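Local coordinates for probable alginate O-acetylase AlgJ (Pseudomonas putida, PDB 4O8V), which probably adds acetyl groups to mannuronate residues of the biofilm polysaccharide alginate, acting in an inner-membrane complex with AlgI and AlgF, at residues V57-P62 with Q133-A138; R189-V194 with A230-L235; V212-T217 with W225-A230. All coordinates share one frame; numbering follows the deposited sequence. Where two conformers were deposited one is given.

Contact 1: residues V57-P62 with Q133-A138; sequences VLAIVP and QALAEA
Val57 and Ala59, the two strand residues that meet Leu135, are held through their backbones: Val57 hydrogen-bonds to Val270 and Trp272, Ala59 to Trp272 and Phe274, all in the neighbouring parallel strand 269-275. With the main chain held in this way, the helix 125-141 is met by side chains alone, and Leu135 is the helix residue within contact distance of segment 57-62. Both methyls of its fork are used. CD1 sits 3.8 Å from Ala59 CB, and CD2 bridges the two strand residues, 3.9 Å from Val57 CG1 and 4.0 Å from Ala59 CB. The valine supplies the branch that lies anti to its own nitrogen (chi1 180°); its side chain and that of Leu135 run alongside each other in opposite senses. This is the helix-on-sheet packing of the three-layered alpha/beta/alpha SGNH fold, here at strand 55-61, an outermost strand of the parallel sheet. Leu58 and Ile60 face the other layer and reach Phe88 of helix 84-94. The two backbones are nearest where the strand side chain is only a methyl, with Ala59 CA 7.6 Å from Leu135 CA.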
loop_
_atom_site.group_PDB
_atom_site.type_symbol
_atom_site.label_atom_id
_atom_site.label_comp_id
_atom_site.label_asym_id
_atom_site.label_seq_id
_atom_site.Cartn_x
_atom_site.Cartn_y
_atom_site.Cartn_z
ATOM N N VAL A 57 4.890 -3.298 10.914
ATOM C CA VAL A 57 4.487 -4.340 9.984
ATOM C C VAL A 57 4.391 -3.681 8.603
ATOM O O VAL A 57 3.475 -2.881 8.317
ATOM C CB VAL A 57 3.148 -4.992 10.364
ATOM C CG1 VAL A 57 2.778 -6.077 9.331
ATOM C CG2 VAL A 57 3.187 -5.570 11.757
ATOM N N LEU A 58 5.375 -3.978 7.764
ATOM C CA LEU A 58 5.451 -3.399 6.432
ATOM C C LEU A 58 4.533 -4.189 5.523
ATOM O O LEU A 58 4.594 -5.414 5.525
ATOM C CB LEU A 58 6.892 -3.423 5.910
ATOM C CG LEU A 58 7.148 -2.823 4.526
ATOM C CD1 LEU A 58 6.817 -1.316 4.508
ATOM C CD2 LEU A 58 8.610 -3.058 4.126
ATOM N N ALA A 59 3.697 -3.485 4.756
ATOM C CA ALA A 59 2.736 -4.141 3.863
ATOM C C ALA A 59 3.101 -3.806 2.418
ATOM O O ALA A 59 2.693 -2.767 1.876
ATOM C CB ALA A 59 1.326 -3.716 4.180
ATOM N N ILE A 60 3.913 -4.670 1.814
ATOM C CA ILE A 60 4.391 -4.423 0.444
ATOM C C ILE A 60 3.280 -4.831 -0.531
ATOM O O ILE A 60 2.970 -6.010 -0.643
ATOM C CB ILE A 60 5.693 -5.217 0.132
ATOM C CG1 ILE A 60 6.825 -4.827 1.092
ATOM C CG2 ILE A 60 6.145 -4.976 -1.338
ATOM C CD1 ILE A 60 8.007 -5.807 1.020
ATOM N N VAL A 61 2.666 -3.865 -1.212
ATOM C CA VAL A 61 1.578 -4.191 -2.150
ATOM C C VAL A 61 2.156 -4.568 -3.509
ATOM O O VAL A 61 2.905 -3.810 -4.101
ATOM C CB VAL A 61 0.606 -3.018 -2.333
ATOM C CG1 VAL A 61 -0.650 -3.474 -3.131
ATOM C CG2 VAL A 61 0.193 -2.471 -0.964
ATOM N N PRO A 62 1.815 -5.757 -4.006
ATOM C CA PRO A 62 2.356 -6.123 -5.315
ATOM C C PRO A 62 1.782 -5.242 -6.422
ATOM O O PRO A 62 0.670 -4.721 -6.274
ATOM C CB PRO A 62 1.915 -7.577 -5.482
ATOM C CG PRO A 62 0.695 -7.709 -4.638
ATOM C CD PRO A 62 0.966 -6.808 -3.432
ATOM N N GLN A 133 -6.560 -9.413 5.867
ATOM C CA GLN A 133 -6.611 -10.681 6.557
ATOM C C GLN A 133 -5.229 -11.326 6.670
ATOM O O GLN A 133 -4.917 -11.938 7.707
ATOM C CB GLN A 133 -7.603 -11.646 5.877
ATOM C CG GLN A 133 -9.028 -11.382 6.318
ATOM C CD GLN A 133 -10.069 -12.010 5.420
ATOM O OE1 GLN A 133 -9.796 -12.344 4.265
ATOM N NE2 GLN A 133 -11.281 -12.153 5.939
ATOM N N ALA A 134 -4.432 -11.240 5.607
ATOM C CA ALA A 134 -3.078 -11.778 5.640
ATOM C C ALA A 134 -2.257 -11.052 6.705
ATOM O O ALA A 134 -1.492 -11.670 7.436
ATOM C CB ALA A 134 -2.389 -11.644 4.275
ATOM N N LEU A 135 -2.393 -9.734 6.752
ATOM C CA LEU A 135 -1.643 -8.960 7.731
ATOM C C LEU A 135 -2.088 -9.325 9.159
ATOM O O LEU A 135 -1.256 -9.512 10.054
ATOM C CB LEU A 135 -1.793 -7.453 7.444
ATOM C CG LEU A 135 -1.139 -6.947 6.163
ATOM C CD1 LEU A 135 -1.646 -5.536 5.794
ATOM C CD2 LEU A 135 0.383 -6.944 6.333
ATOM N N ALA A 136 -3.392 -9.483 9.378
ATOM C CA ALA A 136 -3.894 -9.847 10.697
ATOM C C ALA A 136 -3.424 -11.236 11.147
ATOM O O ALA A 136 -3.152 -11.433 12.327
ATOM C CB ALA A 136 -5.414 -9.777 10.730
ATOM N N GLU A 137 -3.342 -12.190 10.217
ATOM C CA GLU A 137 -2.819 -13.515 10.543
ATOM C C GLU A 137 -1.390 -13.391 11.059
ATOM O O GLU A 137 -1.030 -13.981 12.088
ATOM C CB GLU A 137 -2.855 -14.455 9.334
ATOM C CG GLU A 137 -2.483 -15.894 9.691
ATOM C CD GLU A 137 -2.351 -16.818 8.481
ATOM O OE1 GLU A 137 -2.864 -16.484 7.394
ATOM O OE2 GLU A 137 -1.715 -17.886 8.628
ATOM N N ALA A 138 -0.587 -12.611 10.343
ATOM C CA ALA A 138 0.810 -12.433 10.696
ATOM C C ALA A 138 0.939 -11.743 12.055
ATOM O O ALA A 138 1.729 -12.169 12.892
ATOM C CB ALA A 138 1.531 -11.650 9.623
#

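Contact 2: residues R189-V194 with A230-L235; sequences RTTRPV and ALQQAL
Thr191 directs its side chain at Ala230, Gln232 and Gln233 of helix 227-235, and its two branches are turned to different tasks. The methyl CG2, anti to the backbone nitrogen, faces the glutamine pair. It comes within 4.1 Å of Gln232 OE1, a loose van der Waals approach in which the threonine and the extended glutamine slide past each other in opposite directions. Gln232 is launched with CG anti to its carbonyl carbon (chi1 -70°), which carries its amide along one flank of the methyl. The aliphatic base of Gln233 lies on another flank, with Gln233 CB 4.5 Å from Thr191 CG2, so the methyl stands loosely opposite two successive residues of the helix.

The hydroxyl OG1 swings instead toward the start of the helix. Thr191 OG1 lies 4.2 Å from Ala230 N, too far to bond, and that nitrogen is already committed to the helical bond with the carbonyl oxygen of Asn226. OG1 is satisfied elsewhere: it hydrogen-bonds to Thr154 OG1 of the partner strand and accepts from Asn226 ND2, the N-cap residue of this very helix. At the other end of the contact, Gln232 NE2 has a weak bond to Asp238 OD1.

The strand and helix axes approach to 8.5 Å at an angle of 48°, and the interface is only partly buried. Through this light contact the antiparallel pair of long strands, 152-162 with 184-193, lies across the outer side of a helix that belongs to the SGNH alpha/beta core.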
loop_
_atom_site.group_PDB
_atom_site.type_symbol
_atom_site.label_atom_id
_atom_site.label_comp_id
_atom_site.label_asym_id
_atom_site.label_seq_id
_atom_site.Cartn_x
_atom_site.Cartn_y
_atom_site.Cartn_z
ATOM N N ARG A 189 -18.417 -0.553 0.730
ATOM C CA ARG A 189 -18.314 -1.376 1.938
ATOM C C ARG A 189 -17.832 -0.546 3.106
ATOM O O ARG A 189 -16.797 0.124 3.019
ATOM C CB ARG A 189 -17.392 -2.578 1.705
ATOM C CG ARG A 189 -18.152 -3.815 1.218
ATOM C CD ARG A 189 -17.254 -4.804 0.483
ATOM N NE ARG A 189 -16.049 -5.124 1.240
ATOM C CZ ARG A 189 -15.951 -6.097 2.139
ATOM N NH1 ARG A 189 -16.993 -6.876 2.421
ATOM N NH2 ARG A 189 -14.795 -6.290 2.761
ATOM N N THR A 190 -18.607 -0.590 4.186
ATOM C CA THR A 190 -18.370 0.213 5.375
ATOM C C THR A 190 -18.255 -0.658 6.630
ATOM O O THR A 190 -18.957 -1.657 6.777
ATOM C CB THR A 190 -19.487 1.251 5.563
ATOM O OG1 THR A 190 -20.750 0.592 5.566
ATOM C CG2 THR A 190 -19.486 2.252 4.411
ATOM N N THR A 191 -17.376 -0.254 7.545
ATOM C CA THR A 191 -17.100 -1.024 8.748
ATOM C C THR A 191 -17.430 -0.199 9.985
ATOM O O THR A 191 -17.097 0.981 10.050
ATOM C CB THR A 191 -15.626 -1.461 8.792
ATOM O OG1 THR A 191 -15.329 -2.250 7.625
ATOM C CG2 THR A 191 -15.330 -2.267 10.070
ATOM N N ARG A 192 -18.093 -0.818 10.954
ATOM C CA ARG A 192 -18.462 -0.131 12.179
ATOM C C ARG A 192 -18.156 -1.011 13.386
ATOM O O ARG A 192 -18.236 -2.235 13.298
ATOM C CB ARG A 192 -19.948 0.226 12.152
ATOM C CG ARG A 192 -20.834 -1.006 12.039
ATOM C CD ARG A 192 -22.297 -0.680 11.804
ATOM N NE ARG A 192 -23.064 -1.894 11.535
ATOM C CZ ARG A 192 -23.500 -2.729 12.476
ATOM N NH1 ARG A 192 -23.250 -2.482 13.760
ATOM N NH2 ARG A 192 -24.188 -3.811 12.136
ATOM N N PRO A 193 -17.795 -0.389 14.518
ATOM C CA PRO A 193 -17.697 -1.140 15.777
ATOM C C PRO A 193 -19.061 -1.642 16.213
ATOM O O PRO A 193 -20.064 -0.993 15.929
ATOM C CB PRO A 193 -17.153 -0.105 16.772
ATOM C CG PRO A 193 -17.533 1.221 16.182
ATOM C CD PRO A 193 -17.469 1.036 14.687
ATOM N N VAL A 194 -19.103 -2.785 16.885
ATOM C CA VAL A 194 -20.350 -3.301 17.427
ATOM C C VAL A 194 -20.813 -2.452 18.620
ATOM O O VAL A 194 -22.015 -2.245 18.818
ATOM C CB VAL A 194 -20.198 -4.776 17.846
ATOM C CG1 VAL A 194 -21.485 -5.296 18.471
ATOM C CG2 VAL A 194 -19.802 -5.622 16.634
ATOM N N ALA A 230 -11.212 -2.895 6.930
ATOM C CA ALA A 230 -10.872 -4.312 6.780
ATOM C C ALA A 230 -9.829 -4.714 7.840
ATOM O O ALA A 230 -9.899 -5.796 8.424
ATOM C CB ALA A 230 -10.366 -4.597 5.376
ATOM N N LEU A 231 -8.887 -3.816 8.105
ATOM C CA LEU A 231 -7.886 -4.018 9.149
ATOM C C LEU A 231 -8.500 -4.051 10.555
ATOM O O LEU A 231 -8.177 -4.931 11.344
ATOM C CB LEU A 231 -6.811 -2.913 9.092
ATOM C CG LEU A 231 -5.729 -3.055 8.025
ATOM C CD1 LEU A 231 -4.858 -1.786 7.927
ATOM C CD2 LEU A 231 -4.897 -4.322 8.317
ATOM N N GLN A 232 -9.353 -3.077 10.868
ATOM C CA GLN A 232 -10.061 -3.056 12.149
ATOM C C GLN A 232 -10.777 -4.373 12.383
ATOM O O GLN A 232 -10.617 -5.008 13.424
ATOM C CB GLN A 232 -11.071 -1.911 12.202
ATOM C CG GLN A 232 -10.451 -0.524 12.279
ATOM C CD GLN A 232 -11.478 0.568 12.061
ATOM O OE1 GLN A 232 -12.445 0.386 11.324
ATOM N NE2 GLN A 232 -11.265 1.716 12.687
ATOM N N GLN A 233 -11.553 -4.799 11.390
ATOM C CA GLN A 233 -12.279 -6.050 11.502
ATOM C C GLN A 233 -11.367 -7.267 11.642
ATOM O O GLN A 233 -11.608 -8.126 12.484
ATOM C CB GLN A 233 -13.199 -6.238 10.305
ATOM C CG GLN A 233 -14.027 -7.513 10.415
ATOM C CD GLN A 233 -15.233 -7.472 9.531
ATOM O OE1 GLN A 233 -16.132 -6.660 9.736
ATOM N NE2 GLN A 233 -15.263 -8.341 8.526
ATOM N N ALA A 234 -10.313 -7.344 10.833
ATOM C CA ALA A 234 -9.467 -8.534 10.852
ATOM C C ALA A 234 -8.632 -8.586 12.137
ATOM O O ALA A 234 -8.492 -9.652 12.756
ATOM C CB ALA A 234 -8.573 -8.575 9.602
ATOM N N LEU A 235 -8.119 -7.433 12.560
ATOM C CA LEU A 235 -7.310 -7.338 13.769
ATOM C C LEU A 235 -8.133 -7.382 15.047
ATOM O O LEU A 235 -7.579 -7.582 16.133
ATOM C CB LEU A 235 -6.489 -6.044 13.764
ATOM C CG LEU A 235 -5.418 -5.929 12.678
ATOM C CD1 LEU A 235 -4.928 -4.486 12.601
ATOM C CD2 LEU A 235 -4.283 -6.884 13.000
#

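Contact 3: residues V212-T217 with W225-A230; sequences VALVGT and WNFLGA
Leu214, Phe227 and Leu228 are all extended at the first torsion, each with CG anti to its backbone nitrogen (chi1 169°, -173° and -178°), and this carries Leu214 and Phe227 toward each other between strand and helix. The fork of Leu214 then divides its contacts. Leu214 CD1 approaches the Phe227 ring obliquely, 4.0 Å from Phe227 CE2. Leu214 CD2 lies 4.2 Å from Phe227 CD2 and 4.0 Å from Leu228 CD1, so one methyl serves both helix residues. Leu228 starts off to one side of the strand, and its end comes nearer, with CD1 making the contact.

These three residues lie in the apolar interface of a beta-alpha-beta crossover: strand 212-215 leads through helix 227-235 to strand 239-241, its parallel neighbour in the sheet. Leu214 and Leu228 both reach Asn241 of that last strand.

Beyond Leu214 the chain runs on toward the probable active site. Thr217 occupies the N-cap of the short helix 218-221, its OG1 capping Tyr219 N, immediately ahead of Ser218, the nucleophile by similarity. On the helix side, the Phe227 side chain lies about 9 Å from that of His122, the probable proton acceptor; nearby, Phe227 meets Trp123 with ring planes at about 45°, and Trp225 stacks on His122, a stack that may help to hold the histidine.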
loop_
_atom_site.group_PDB
_atom_site.type_symbol
_atom_site.label_atom_id
_atom_site.label_comp_id
_atom_site.label_asym_id
_atom_site.label_seq_id
_atom_site.Cartn_x
_atom_site.Cartn_y
_atom_site.Cartn_z
ATOM N N VAL A 212 -3.229 0.519 17.178
ATOM C CA VAL A 212 -2.652 0.340 15.840
ATOM C C VAL A 212 -2.744 1.619 15.003
ATOM O O VAL A 212 -3.788 2.273 14.987
ATOM C CB VAL A 212 -3.361 -0.796 15.063
ATOM C CG1 VAL A 212 -2.756 -0.972 13.669
ATOM C CG2 VAL A 212 -3.330 -2.123 15.846
ATOM N N ALA A 213 -1.665 1.976 14.305
ATOM C CA ALA A 213 -1.729 3.089 13.352
ATOM C C ALA A 213 -1.509 2.564 11.936
ATOM O O ALA A 213 -0.723 1.648 11.725
ATOM C CB ALA A 213 -0.687 4.185 13.679
ATOM N N LEU A 214 -2.219 3.159 10.983
ATOM C CA LEU A 214 -2.071 2.812 9.569
ATOM C C LEU A 214 -1.413 4.000 8.874
ATOM O O LEU A 214 -1.863 5.136 9.048
ATOM C CB LEU A 214 -3.436 2.486 8.930
ATOM C CG LEU A 214 -3.473 2.348 7.404
ATOM C CD1 LEU A 214 -2.601 1.193 6.930
ATOM C CD2 LEU A 214 -4.932 2.135 6.953
ATOM N N VAL A 215 -0.314 3.736 8.155
ATOM C CA VAL A 215 0.350 4.743 7.342
ATOM C C VAL A 215 0.522 4.220 5.923
ATOM O O VAL A 215 0.818 3.044 5.723
ATOM C CB VAL A 215 1.736 5.125 7.934
ATOM C CG1 VAL A 215 2.351 6.287 7.130
ATOM C CG2 VAL A 215 1.573 5.507 9.368
ATOM N N GLY A 216 0.294 5.076 4.942
ATOM C CA GLY A 216 0.443 4.659 3.565
ATOM C C GLY A 216 -0.028 5.683 2.553
ATOM O O GLY A 216 -0.002 6.901 2.787
ATOM N N THR A 217 -0.453 5.162 1.407
ATOM C CA THR A 217 -0.786 5.955 0.238
ATOM C C THR A 217 -2.292 5.992 0.044
ATOM O O THR A 217 -3.068 5.764 0.985
ATOM C CB THR A 217 -0.139 5.376 -1.059
ATOM O OG1 THR A 217 -0.753 4.114 -1.353
ATOM C CG2 THR A 217 1.365 5.170 -0.875
ATOM N N TRP A 225 -11.712 1.711 -0.867
ATOM C CA TRP A 225 -11.142 0.360 -0.797
ATOM C C TRP A 225 -11.352 -0.242 0.601
ATOM O O TRP A 225 -11.102 -1.426 0.803
ATOM C CB TRP A 225 -9.649 0.362 -1.181
ATOM C CG TRP A 225 -9.307 1.424 -2.220
ATOM C CD1 TRP A 225 -8.284 2.346 -2.169
ATOM C CD2 TRP A 225 -10.021 1.686 -3.443
ATOM N NE1 TRP A 225 -8.316 3.152 -3.304
ATOM C CE2 TRP A 225 -9.382 2.777 -4.083
ATOM C CE3 TRP A 225 -11.147 1.112 -4.051
ATOM C CZ2 TRP A 225 -9.834 3.301 -5.297
ATOM C CZ3 TRP A 225 -11.591 1.631 -5.256
ATOM C CH2 TRP A 225 -10.944 2.719 -5.864
ATOM N N ASN A 226 -11.822 0.592 1.529
ATOM C CA ASN A 226 -12.128 0.204 2.917
ATOM C C ASN A 226 -11.001 -0.582 3.587
ATOM O O ASN A 226 -11.266 -1.503 4.366
ATOM C CB ASN A 226 -13.428 -0.631 2.987
ATOM C CG ASN A 226 -14.052 -0.634 4.391
ATOM O OD1 ASN A 226 -14.112 0.399 5.056
ATOM N ND2 ASN A 226 -14.477 -1.808 4.859
ATOM N N PHE A 227 -9.746 -0.242 3.282
ATOM C CA PHE A 227 -8.629 -0.972 3.874
ATOM C C PHE A 227 -8.563 -0.751 5.390
ATOM O O PHE A 227 -8.292 -1.700 6.143
ATOM C CB PHE A 227 -7.314 -0.569 3.214
ATOM C CG PHE A 227 -6.129 -1.399 3.637
ATOM C CD1 PHE A 227 -6.207 -2.780 3.697
ATOM C CD2 PHE A 227 -4.918 -0.777 3.965
ATOM C CE1 PHE A 227 -5.106 -3.532 4.061
ATOM C CE2 PHE A 227 -3.810 -1.528 4.320
ATOM C CZ PHE A 227 -3.903 -2.900 4.381
ATOM N N LEU A 228 -8.810 0.481 5.837
ATOM C CA LEU A 228 -8.858 0.744 7.283
ATOM C C LEU A 228 -9.879 -0.155 7.990
ATOM O O LEU A 228 -9.591 -0.772 9.022
ATOM C CB LEU A 228 -9.202 2.210 7.567
ATOM C CG LEU A 228 -9.229 2.593 9.048
ATOM C CD1 LEU A 228 -7.853 2.407 9.628
ATOM C CD2 LEU A 228 -9.665 4.025 9.172
ATOM N N GLY A 229 -11.088 -0.199 7.440
ATOM C CA GLY A 229 -12.148 -0.973 8.063
ATOM C C GLY A 229 -11.789 -2.448 8.045
ATOM O O GLY A 229 -12.026 -3.162 9.025
ATOM N N ALA A 230 -11.212 -2.895 6.930
ATOM C CA ALA A 230 -10.872 -4.312 6.780
ATOM C C ALA A 230 -9.829 -4.714 7.840
ATOM O O ALA A 230 -9.899 -5.796 8.424
ATOM C CB ALA A 230 -10.366 -4.597 5.376
#

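In the fold
From the N terminus, strand 55-61 opens contact 1, and helix 125-141 closes it across a 70-residue, partly helical excursion. Only afterwards does strand 184-193 begin contact 2. Before that loop closes, strand 212-215 meets the start of helix 227-235 in contact 3, which is therefore nested inside contact 2; Ala230 belongs to both. Contacts 1 and 3 place adjacent helices on the same parallel sheet, and the helices touch through Leu135 CD1 and Phe227 CZ (3.7 Å). Contact 2 adds the antiparallel strand pair on the far side of helix 227-235. The layers thus follow as sheet, helices and outer strands.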